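Local structure of CAS6A (Thermus thermophilus, 4C97) at residues F28-A37 against L70-L81; D121-F131 against G234-A243. The protein probably cleaves precursor CRISPR RNA as a Cas6-family endoribonuclease serving antiviral defence. The protein carries 1 engineered substitution. All coordinates share one frame; numbering follows the deposited sequence.

Contact 1 of 2, residues F28-A37 against L70-L81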
loop_
_atom_site.group_PDB
_atom_site.type_symbol
_atom_site.label_atom_id
_atom_site.label_comp_id
_atom_site.label_asym_id
_atom_site.label_seq_id
_atom_site.Cartn_x
_atom_site.Cartn_y
_atom_site.Cartn_z
ATOM N N PHE A 28 6.375 -8.547 -14.405
ATOM C CA PHE A 28 7.763 -8.670 -13.952
ATOM C C PHE A 28 7.854 -9.321 -12.566
ATOM O O PHE A 28 8.607 -10.311 -12.337
ATOM C CB PHE A 28 8.369 -7.281 -13.935
ATOM C CG PHE A 28 9.696 -7.212 -13.264
ATOM C CD1 PHE A 28 10.830 -7.674 -13.909
ATOM C CD2 PHE A 28 9.811 -6.672 -12.004
ATOM C CE1 PHE A 28 12.056 -7.607 -13.291
ATOM C CE2 PHE A 28 11.040 -6.607 -11.385
ATOM C CZ PHE A 28 12.152 -7.069 -12.033
ATOM N N PHE A 29 7.056 -8.776 -11.645
ATOM C CA PHE A 29 7.016 -9.311 -10.296
ATOM C C PHE A 29 6.606 -10.789 -10.286
ATOM O O PHE A 29 7.255 -11.619 -9.627
ATOM C CB PHE A 29 6.092 -8.471 -9.402
ATOM C CG PHE A 29 5.946 -9.022 -8.031
ATOM C CD1 PHE A 29 6.970 -8.884 -7.118
ATOM C CD2 PHE A 29 4.793 -9.685 -7.650
ATOM C CE1 PHE A 29 6.857 -9.398 -5.853
ATOM C CE2 PHE A 29 4.674 -10.205 -6.374
ATOM C CZ PHE A 29 5.708 -10.059 -5.475
ATOM N N TYR A 30 5.576 -11.149 -11.046
ATOM C CA TYR A 30 5.142 -12.538 -11.102
ATOM C C TYR A 30 6.215 -13.416 -11.737
ATOM O O TYR A 30 6.381 -14.564 -11.356
ATOM C CB TYR A 30 3.806 -12.665 -11.841
ATOM C CG TYR A 30 2.574 -12.265 -11.027
ATOM C CD1 TYR A 30 2.679 -11.716 -9.764
ATOM C CD2 TYR A 30 1.298 -12.438 -11.544
ATOM C CE1 TYR A 30 1.552 -11.366 -9.036
ATOM C CE2 TYR A 30 0.164 -12.082 -10.812
ATOM C CZ TYR A 30 0.300 -11.554 -9.566
ATOM O OH TYR A 30 -0.840 -11.211 -8.864
ATOM N N GLY A 31 6.961 -12.873 -12.687
ATOM C CA GLY A 31 8.111 -13.586 -13.223
ATOM C C GLY A 31 9.136 -13.921 -12.155
ATOM O O GLY A 31 9.650 -15.046 -12.103
ATOM N N LEU A 32 9.472 -12.947 -11.315
ATOM C CA LEU A 32 10.317 -13.263 -10.149
ATOM C C LEU A 32 9.674 -14.274 -9.180
ATOM O O LEU A 32 10.339 -15.171 -8.651
ATOM C CB LEU A 32 10.661 -11.993 -9.381
ATOM C CG LEU A 32 11.480 -10.965 -10.154
ATOM C CD1 LEU A 32 11.681 -9.745 -9.297
ATOM C CD2 LEU A 32 12.814 -11.544 -10.579
ATOM N N LEU A 33 8.379 -14.111 -8.946
ATOM C CA LEU A 33 7.622 -15.003 -8.067
ATOM C C LEU A 33 7.610 -16.469 -8.528
ATOM O O LEU A 33 7.974 -17.365 -7.762
ATOM C CB LEU A 33 6.188 -14.512 -7.975
ATOM C CG LEU A 33 5.519 -14.645 -6.619
ATOM C CD1 LEU A 33 6.230 -13.771 -5.603
ATOM C CD2 LEU A 33 4.061 -14.256 -6.748
ATOM N N ARG A 34 7.183 -16.698 -9.773
ATOM C CA ARG A 34 7.039 -18.036 -10.354
ATOM C C ARG A 34 8.344 -18.798 -10.153
ATOM O O ARG A 34 8.370 -20.019 -9.989
ATOM C CB ARG A 34 6.721 -17.946 -11.865
ATOM C CG ARG A 34 5.366 -17.300 -12.262
ATOM C CD ARG A 34 5.308 -16.991 -13.790
ATOM N NE ARG A 34 4.717 -15.683 -14.125
ATOM C CZ ARG A 34 5.169 -14.854 -15.073
ATOM N NH1 ARG A 34 6.224 -15.176 -15.813
ATOM N NH2 ARG A 34 4.564 -13.681 -15.286
ATOM N N GLU A 35 9.429 -18.041 -10.151
ATOM C CA GLU A 35 10.756 -18.590 -9.995
ATOM C C GLU A 35 11.095 -18.852 -8.532
ATOM O O GLU A 35 11.283 -20.003 -8.131
ATOM C CB GLU A 35 11.763 -17.608 -10.579
ATOM C CG GLU A 35 13.207 -17.919 -10.259
ATOM C CD GLU A 35 14.165 -16.989 -10.983
ATOM O OE1 GLU A 35 13.979 -15.755 -10.906
ATOM O OE2 GLU A 35 15.096 -17.498 -11.643
ATOM N N VAL A 36 11.177 -17.786 -7.734
ATOM C CA VAL A 36 11.704 -17.920 -6.376
ATOM C C VAL A 36 10.657 -18.359 -5.338
ATOM O O VAL A 36 10.997 -19.005 -4.349
ATOM C CB VAL A 36 12.416 -16.628 -5.914
ATOM C CG1 VAL A 36 13.065 -16.845 -4.568
ATOM C CG2 VAL A 36 13.481 -16.215 -6.918
ATOM N N ALA A 37 9.389 -18.028 -5.567
ATOM C CA ALA A 37 8.322 -18.354 -4.620
ATOM C C ALA A 37 7.065 -18.836 -5.348
ATOM O O ALA A 37 7.009 -19.984 -5.818
ATOM C CB ALA A 37 8.008 -17.141 -3.748
ATOM N N LEU A 70 8.770 -14.256 2.061
ATOM C CA LEU A 70 8.754 -13.661 0.747
ATOM C C LEU A 70 9.834 -12.595 0.665
ATOM O O LEU A 70 10.544 -12.507 -0.324
ATOM C CB LEU A 70 7.371 -13.088 0.437
ATOM C CG LEU A 70 7.086 -12.687 -1.001
ATOM C CD1 LEU A 70 7.347 -13.862 -1.950
ATOM C CD2 LEU A 70 5.663 -12.190 -1.154
ATOM N N TYR A 71 9.949 -11.796 1.716
ATOM C CA TYR A 71 11.027 -10.826 1.856
ATOM C C TYR A 71 12.407 -11.498 1.689
ATOM O O TYR A 71 13.242 -11.070 0.888
ATOM C CB TYR A 71 10.938 -10.185 3.238
ATOM C CG TYR A 71 12.073 -9.230 3.555
ATOM C CD1 TYR A 71 12.186 -8.024 2.897
ATOM C CD2 TYR A 71 13.028 -9.541 4.503
ATOM C CE1 TYR A 71 13.215 -7.157 3.170
ATOM C CE2 TYR A 71 14.060 -8.667 4.783
ATOM C CZ TYR A 71 14.132 -7.462 4.109
ATOM O OH TYR A 71 15.148 -6.558 4.348
ATOM N N ALA A 72 12.608 -12.563 2.449
ATOM C CA ALA A 72 13.874 -13.293 2.489
ATOM C C ALA A 72 14.209 -13.808 1.110
ATOM O O ALA A 72 15.359 -13.760 0.683
ATOM C CB ALA A 72 13.782 -14.452 3.461
ATOM N N ARG A 73 13.207 -14.324 0.416
ATOM C CA ARG A 73 13.460 -14.838 -0.919
ATOM C C ARG A 73 13.597 -13.780 -2.006
ATOM O O ARG A 73 14.430 -13.933 -2.907
ATOM C CB ARG A 73 12.378 -15.814 -1.301
ATOM C CG ARG A 73 12.465 -17.083 -0.536
ATOM C CD ARG A 73 11.237 -17.924 -0.780
ATOM N NE ARG A 73 11.292 -19.187 -0.054
ATOM C CZ ARG A 73 11.314 -19.300 1.273
ATOM N NH1 ARG A 73 11.285 -18.226 2.056
ATOM N NH2 ARG A 73 11.371 -20.506 1.822
ATOM N N LEU A 74 12.795 -12.721 -1.936
ATOM C CA LEU A 74 12.745 -11.763 -3.030
ATOM C C LEU A 74 13.746 -10.625 -2.918
ATOM O O LEU A 74 14.270 -10.178 -3.943
ATOM C CB LEU A 74 11.340 -11.193 -3.187
ATOM C CG LEU A 74 10.445 -12.034 -4.088
ATOM C CD1 LEU A 74 9.006 -11.697 -3.828
ATOM C CD2 LEU A 74 10.784 -11.781 -5.530
ATOM N N ALA A 75 14.012 -10.148 -1.697
ATOM C CA ALA A 75 14.881 -8.986 -1.542
ATOM C C ALA A 75 16.229 -9.186 -2.228
ATOM O O ALA A 75 16.635 -8.344 -3.032
ATOM C CB ALA A 75 15.049 -8.601 -0.055
ATOM N N PRO A 76 16.914 -10.320 -1.960
ATOM C CA PRO A 76 18.207 -10.529 -2.624
ATOM C C PRO A 76 18.083 -10.537 -4.139
ATOM O O PRO A 76 18.963 -10.055 -4.849
ATOM C CB PRO A 76 18.649 -11.918 -2.123
ATOM C CG PRO A 76 17.843 -12.176 -0.913
ATOM C CD PRO A 76 16.539 -11.474 -1.125
ATOM N N ARG A 77 16.984 -11.088 -4.637
ATOM C CA ARG A 77 16.765 -11.145 -6.074
ATOM C C ARG A 77 16.499 -9.732 -6.610
ATOM O O ARG A 77 16.975 -9.373 -7.681
ATOM C CB ARG A 77 15.609 -12.095 -6.386
ATOM C CG ARG A 77 15.318 -12.280 -7.858
ATOM C CD ARG A 77 16.287 -13.250 -8.522
ATOM N NE ARG A 77 16.112 -13.253 -9.974
ATOM C CZ ARG A 77 16.470 -12.248 -10.769
ATOM N NH1 ARG A 77 17.025 -11.151 -10.260
ATOM N NH2 ARG A 77 16.268 -12.337 -12.077
ATOM N N LEU A 78 15.771 -8.919 -5.845
ATOM C CA LEU A 78 15.557 -7.531 -6.248
ATOM C C LEU A 78 16.877 -6.771 -6.233
ATOM O O LEU A 78 17.185 -6.055 -7.176
ATOM C CB LEU A 78 14.508 -6.844 -5.378
ATOM C CG LEU A 78 13.079 -7.364 -5.546
ATOM C CD1 LEU A 78 12.173 -6.769 -4.470
ATOM C CD2 LEU A 78 12.528 -7.059 -6.927
ATOM N N TYR A 79 17.687 -6.951 -5.191
ATOM C CA TYR A 79 18.977 -6.265 -5.159
ATOM C C TYR A 79 19.873 -6.609 -6.343
ATOM O O TYR A 79 20.621 -5.759 -6.819
ATOM C CB TYR A 79 19.692 -6.510 -3.831
ATOM C CG TYR A 79 19.167 -5.594 -2.760
ATOM C CD1 TYR A 79 19.546 -4.261 -2.722
ATOM C CD2 TYR A 79 18.263 -6.045 -1.815
ATOM C CE1 TYR A 79 19.060 -3.411 -1.757
ATOM C CE2 TYR A 79 17.765 -5.200 -0.845
ATOM C CZ TYR A 79 18.166 -3.884 -0.821
ATOM O OH TYR A 79 17.673 -3.044 0.149
ATOM N N ALA A 80 19.790 -7.839 -6.837
ATOM C CA ALA A 80 20.616 -8.256 -7.963
ATOM C C ALA A 80 20.211 -7.565 -9.265
ATOM O O ALA A 80 20.910 -7.690 -10.270
ATOM C CB ALA A 80 20.555 -9.758 -8.133
ATOM N N LEU A 81 19.093 -6.840 -9.250
ATOM C CA LEU A 81 18.631 -6.137 -10.446
ATOM C C LEU A 81 19.416 -4.857 -10.716
ATOM O O LEU A 81 19.356 -4.315 -11.821
ATOM C CB LEU A 81 17.133 -5.802 -10.340
ATOM C CG LEU A 81 16.198 -7.001 -10.262
ATOM C CD1 LEU A 81 14.782 -6.534 -9.974
ATOM C CD2 LEU A 81 16.257 -7.826 -11.549
#
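Leu32 and Leu74 meet near the middle of this helix pair, Leu32 CB lying 3.9 Å from Leu74 CD2. The two methyls of Leu32 go to neighbouring residues of the other helix. CD1 touches Leu78 CD2 at 3.7 Å, whereas CD2 rests over the centre of one face of the Arg77 guanidinium, 3.7 Å from Arg77 CZ. Leu74 forks likewise: its CD1 reaches Phe29 CE1 (3.7 Å), with the side chains roughly perpendicular, and also meets Leu33 CD1. That Leu33 methyl touches Leu70 CD1, on which Ala37 CB packs too. Toward the other end, Leu81 CD1 approaches the rim of the Phe28 ring near its plane, 3.4 Å from Phe28 CZ.

Polar contact is sparse. Glu35 OE1 accepts a weak salt-bridging hydrogen bond from Arg77 NE at 3.4 Å, the two flat groups turned 65° apart. A bend at chi2 (79°) lets Arg77 lay its guanidinium across Leu32 while NE faces Glu35. Val36 CG1 leans on Arg73 CB, and Arg73 NH1 bonds to Gly69 O.

Behind this layer, Phe29 and Leu78 rest on Val63, and Leu70 and Leu74 on Leu65, all on strand 58-65. Segments 28-36 and 70-79, their axes at 122°, belong to the helix pair of a ferredoxin-like domain, as in RAMP proteins. Apolar contact therefore dominates the join, the weak Glu35-Arg77 bond probably adding only modest electrostatic attraction at the exposed side.

Contact 2 of 2, residues D121-F131 against G234-A243. With SO4 (sulfate ion), chain D.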
loop_
_atom_site.group_PDB
_atom_site.type_symbol
_atom_site.label_atom_id
_atom_site.label_comp_id
_atom_site.label_asym_id
_atom_site.label_seq_id
_atom_site.Cartn_x
_atom_site.Cartn_y
_atom_site.Cartn_z
ATOM N N ASP A 121 -7.363 10.307 15.484
ATOM C CA ASP A 121 -7.314 10.817 14.119
ATOM C C ASP A 121 -6.346 10.024 13.253
ATOM O O ASP A 121 -5.284 9.582 13.714
ATOM C CB ASP A 121 -6.858 12.269 14.087
ATOM C CG ASP A 121 -7.814 13.206 14.782
ATOM O OD1 ASP A 121 -9.035 12.957 14.749
ATOM O OD2 ASP A 121 -7.316 14.194 15.366
ATOM N N LEU A 122 -6.714 9.825 11.996
ATOM C CA LEU A 122 -5.805 9.224 11.028
ATOM C C LEU A 122 -5.943 9.947 9.699
ATOM O O LEU A 122 -7.008 9.921 9.062
ATOM C CB LEU A 122 -6.070 7.724 10.863
ATOM C CG LEU A 122 -5.232 7.035 9.763
ATOM C CD1 LEU A 122 -3.746 7.082 10.083
ATOM C CD2 LEU A 122 -5.716 5.639 9.527
ATOM N N ALA A 123 -4.876 10.633 9.305
ATOM C CA ALA A 123 -4.848 11.323 8.022
ATOM C C ALA A 123 -4.158 10.425 7.020
ATOM O O ALA A 123 -3.004 10.072 7.210
ATOM C CB ALA A 123 -4.101 12.630 8.136
ATOM N N LEU A 124 -4.878 10.050 5.975
ATOM C CA LEU A 124 -4.307 9.253 4.907
ATOM C C LEU A 124 -4.233 10.050 3.635
ATOM O O LEU A 124 -5.156 10.795 3.284
ATOM C CB LEU A 124 -5.129 7.993 4.641
ATOM C CG LEU A 124 -5.097 6.920 5.707
ATOM C CD1 LEU A 124 -6.004 5.779 5.298
ATOM C CD2 LEU A 124 -3.661 6.425 5.917
ATOM N N ARG A 125 -3.114 9.877 2.947
ATOM C CA ARG A 125 -2.964 10.386 1.598
ATOM C C ARG A 125 -3.035 9.223 0.633
ATOM O O ARG A 125 -2.292 8.233 0.744
ATOM C CB ARG A 125 -1.665 11.167 1.382
ATOM C CG ARG A 125 -1.602 11.762 -0.031
ATOM C CD ARG A 125 -0.532 12.809 -0.217
ATOM N NE ARG A 125 0.765 12.212 -0.523
ATOM C CZ ARG A 125 1.151 11.822 -1.736
ATOM N NH1 ARG A 125 0.351 11.956 -2.786
ATOM N NH2 ARG A 125 2.351 11.294 -1.897
ATOM N N PHE A 126 -3.955 9.348 -0.305
ATOM C CA PHE A 126 -4.159 8.371 -1.359
ATOM C C PHE A 126 -3.414 8.902 -2.563
ATOM O O PHE A 126 -3.802 9.905 -3.177
ATOM C CB PHE A 126 -5.659 8.210 -1.634
ATOM C CG PHE A 126 -6.432 7.701 -0.438
ATOM C CD1 PHE A 126 -6.546 6.345 -0.199
ATOM C CD2 PHE A 126 -6.987 8.583 0.488
ATOM C CE1 PHE A 126 -7.232 5.876 0.892
ATOM C CE2 PHE A 126 -7.664 8.114 1.568
ATOM C CZ PHE A 126 -7.780 6.766 1.792
ATOM N N ALA A 127 -2.310 8.221 -2.864
ATOM C CA ALA A 127 -1.306 8.700 -3.809
ATOM C C ALA A 127 -1.471 8.100 -5.199
ATOM O O ALA A 127 -0.829 8.555 -6.148
ATOM C CB ALA A 127 0.103 8.416 -3.279
ATOM N N SER A 128 -2.272 7.047 -5.312
ATOM C CA SER A 128 -2.664 6.533 -6.620
ATOM C C SER A 128 -4.141 6.193 -6.530
ATOM O O SER A 128 -4.682 6.079 -5.437
ATOM C CB SER A 128 -1.830 5.320 -7.001
ATOM O OG SER A 128 -2.294 4.169 -6.340
ATOM N N PRO A 129 -4.807 6.015 -7.673
ATOM C CA PRO A 129 -6.268 5.866 -7.594
ATOM C C PRO A 129 -6.684 4.677 -6.731
ATOM O O PRO A 129 -6.150 3.581 -6.880
ATOM C CB PRO A 129 -6.673 5.683 -9.064
ATOM C CG PRO A 129 -5.593 6.408 -9.825
ATOM C CD PRO A 129 -4.331 6.078 -9.066
ATOM N N THR A 130 -7.619 4.922 -5.823
ATOM C CA THR A 130 -8.018 3.959 -4.810
ATOM C C THR A 130 -9.494 3.636 -4.959
ATOM O O THR A 130 -10.334 4.542 -5.073
ATOM C CB THR A 130 -7.723 4.531 -3.410
ATOM O OG1 THR A 130 -6.317 4.824 -3.279
ATOM C CG2 THR A 130 -8.135 3.567 -2.332
ATOM N N PHE A 131 -9.822 2.347 -4.985
ATOM C CA PHE A 131 -11.197 1.908 -5.148
ATOM C C PHE A 131 -11.433 0.553 -4.491
ATOM O O PHE A 131 -10.486 -0.124 -4.040
ATOM C CB PHE A 131 -11.612 1.913 -6.638
ATOM C CG PHE A 131 -10.754 1.035 -7.521
ATOM C CD1 PHE A 131 -11.091 -0.292 -7.725
ATOM C CD2 PHE A 131 -9.630 1.541 -8.162
ATOM C CE1 PHE A 131 -10.318 -1.104 -8.548
ATOM C CE2 PHE A 131 -8.854 0.717 -8.978
ATOM C CZ PHE A 131 -9.203 -0.589 -9.154
ATOM N N GLY A 234 -0.765 -1.381 -8.615
ATOM C CA GLY A 234 -0.325 -0.037 -8.303
ATOM C C GLY A 234 -1.401 0.904 -7.810
ATOM O O GLY A 234 -1.104 2.058 -7.494
ATOM N N TYR A 235 -2.639 0.419 -7.759
ATOM C CA TYR A 235 -3.757 1.208 -7.246
ATOM C C TYR A 235 -3.686 1.199 -5.724
ATOM O O TYR A 235 -3.076 0.303 -5.098
ATOM C CB TYR A 235 -5.099 0.645 -7.727
ATOM C CG TYR A 235 -5.221 0.701 -9.234
ATOM C CD1 TYR A 235 -5.318 1.922 -9.885
ATOM C CD2 TYR A 235 -5.217 -0.453 -9.998
ATOM C CE1 TYR A 235 -5.417 1.993 -11.246
ATOM C CE2 TYR A 235 -5.338 -0.395 -11.364
ATOM C CZ TYR A 235 -5.424 0.839 -11.987
ATOM O OH TYR A 235 -5.541 0.945 -13.369
ATOM N N GLY A 236 -4.300 2.190 -5.110
ATOM C CA GLY A 236 -4.406 2.193 -3.659
ATOM C C GLY A 236 -3.125 2.475 -2.894
ATOM O O GLY A 236 -3.048 2.166 -1.701
ATOM N N ARG A 237 -2.143 3.099 -3.542
ATOM C CA ARG A 237 -0.908 3.432 -2.873
ATOM C C ARG A 237 -1.238 4.575 -1.915
ATOM O O ARG A 237 -1.861 5.568 -2.298
ATOM C CB ARG A 237 0.183 3.801 -3.873
ATOM C CG ARG A 237 1.472 4.225 -3.214
ATOM C CD ARG A 237 2.646 4.187 -4.183
ATOM N NE ARG A 237 2.480 4.932 -5.423
ATOM C CZ ARG A 237 2.700 6.234 -5.561
ATOM N NH1 ARG A 237 3.058 6.964 -4.514
ATOM N NH2 ARG A 237 2.569 6.814 -6.737
ATOM N N ALA A 238 -0.880 4.407 -0.654
ATOM C CA ALA A 238 -1.323 5.328 0.375
ATOM C C ALA A 238 -0.325 5.397 1.491
ATOM O O ALA A 238 0.458 4.480 1.679
ATOM C CB ALA A 238 -2.661 4.897 0.925
ATOM N N ARG A 239 -0.378 6.496 2.225
ATOM C CA ARG A 239 0.409 6.608 3.446
ATOM C C ARG A 239 -0.253 7.511 4.471
ATOM O O ARG A 239 -1.025 8.405 4.129
ATOM C CB ARG A 239 1.805 7.138 3.140
ATOM C CG ARG A 239 1.864 8.590 2.726
ATOM C CD ARG A 239 3.284 9.012 2.320
ATOM N NE ARG A 239 4.251 8.673 3.357
ATOM C CZ ARG A 239 5.555 8.506 3.160
ATOM N NH1 ARG A 239 6.076 8.633 1.945
ATOM N NH2 ARG A 239 6.336 8.194 4.181
ATOM N N ALA A 240 0.084 7.296 5.740
ATOM C CA ALA A 240 -0.389 8.178 6.786
ATOM C C ALA A 240 0.437 9.449 6.845
ATOM O O ALA A 240 1.644 9.427 6.602
ATOM C CB ALA A 240 -0.370 7.478 8.143
ATOM N N GLU A 241 -0.235 10.551 7.185
ATOM C CA GLU A 241 0.378 11.876 7.289
ATOM C C GLU A 241 0.035 12.465 8.631
ATOM O O GLU A 241 -0.721 11.880 9.400
ATOM C CB GLU A 241 -0.202 12.843 6.245
ATOM C CG GLU A 241 0.010 12.486 4.803
ATOM C CD GLU A 241 -0.446 13.594 3.860
ATOM O OE1 GLU A 241 -1.501 14.216 4.114
ATOM O OE2 GLU A 241 0.259 13.849 2.866
ATOM N N SER A 242 0.550 13.663 8.878
ATOM C CA SER A 242 0.188 14.427 10.071
ATOM C C SER A 242 -1.249 14.929 9.968
ATOM O O SER A 242 -1.624 15.587 8.990
ATOM C CB SER A 242 1.135 15.606 10.229
ATOM O OG SER A 242 2.475 15.151 10.267
ATOM N N ALA A 243 -2.054 14.596 10.975
ATOM C CA ALA A 243 -3.447 15.022 11.028
ATOM C C ALA A 243 -3.537 16.532 11.199
ATOM O O ALA A 243 -2.667 17.148 11.826
ATOM C CB ALA A 243 -4.165 14.321 12.169
ATOM O OXT ALA A 243 -4.486 17.157 10.715
HETATM S S SO4 D . 3.859 10.629 -5.284
HETATM O O1 SO4 D . 4.038 9.931 -4.019
HETATM O O2 SO4 D . 2.576 11.332 -5.230
HETATM O O3 SO4 D . 4.935 11.596 -5.462
HETATM O O4 SO4 D . 3.837 9.748 -6.446
HETATM O O HOH W 1 -2.503 10.737 10.937
HETATM O O HOH W 2 2.240 12.458 2.405
#
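Arg125 and Arg239 form an antiparallel hydrogen-bonded pair: Arg125 N reaches Arg239 O at 2.8 Å and almost straight (177°), and Arg239 N returns a bond to Arg125 O at 3.0 Å. Glu241 N to Ala123 O and Ala127 N to Arg237 O extend the backbone bonding, while Leu124-Ala240 and Phe126-Ala238 are non-hydrogen-bonded pairs.

Where the chain turns its corner, Ser128 takes over. With chi1 at 79°, OG sits between its own N and carbonyl carbon, donates to a lone pair of Gly234 O (2.7 Å) and accepts from Arg237 N (3.0 Å). Gly236 N bonds to Pro129 O from above the carbonyl plane. Gly234 and Gly236, both at positive phi, belong to the glycine-rich loop characteristic of RAMP proteins.

Aromatic contact is T-shaped: the edge of Phe131 points at a face of Tyr235, planes at 61°, with Phe131 CE2 3.6 Å from Tyr235 CG.

Charged groups gather on the Arg125 side. Arg237 NH1 bonds to sulfate O1 at 3.2 Å, and Trp104 NE1 also holds this sulfate, probably a crystallisation ion. Arg125 NH2 reaches the same O1 in one of two conformers, so that bond and the long, water-spanned salt bridge from Arg125 NE to Glu241 OE2 are less certain. Glu241 OE1 pairs with Arg199.

Strand 238-241 edges the second ferredoxin-like sheet. Strand 121-127 lies between it and strand 199-203, and Leu124 and Phe126 pack against Val147 of helix 144-158.

Contacts 1 and 2 follow in series along the chain, one in each ferredoxin-like half of the protein. Their centres are 26 Å apart and their nearest atoms about 10 Å, so they do not touch. Strand 58-65 relates them: one part of it backs contact 1, while Trp60 and Arg62 meet Arg237, which holds the sulfate of contact 2. The basic site thus appears to lie where the two halves face each other, and its anion is consistent with a place for an RNA phosphate, although no RNA is bound. Contact 1 lies farther out, 18 Å from the chain centre against 8 Å for contact 2, and leads into the unmodelled residues 38-44.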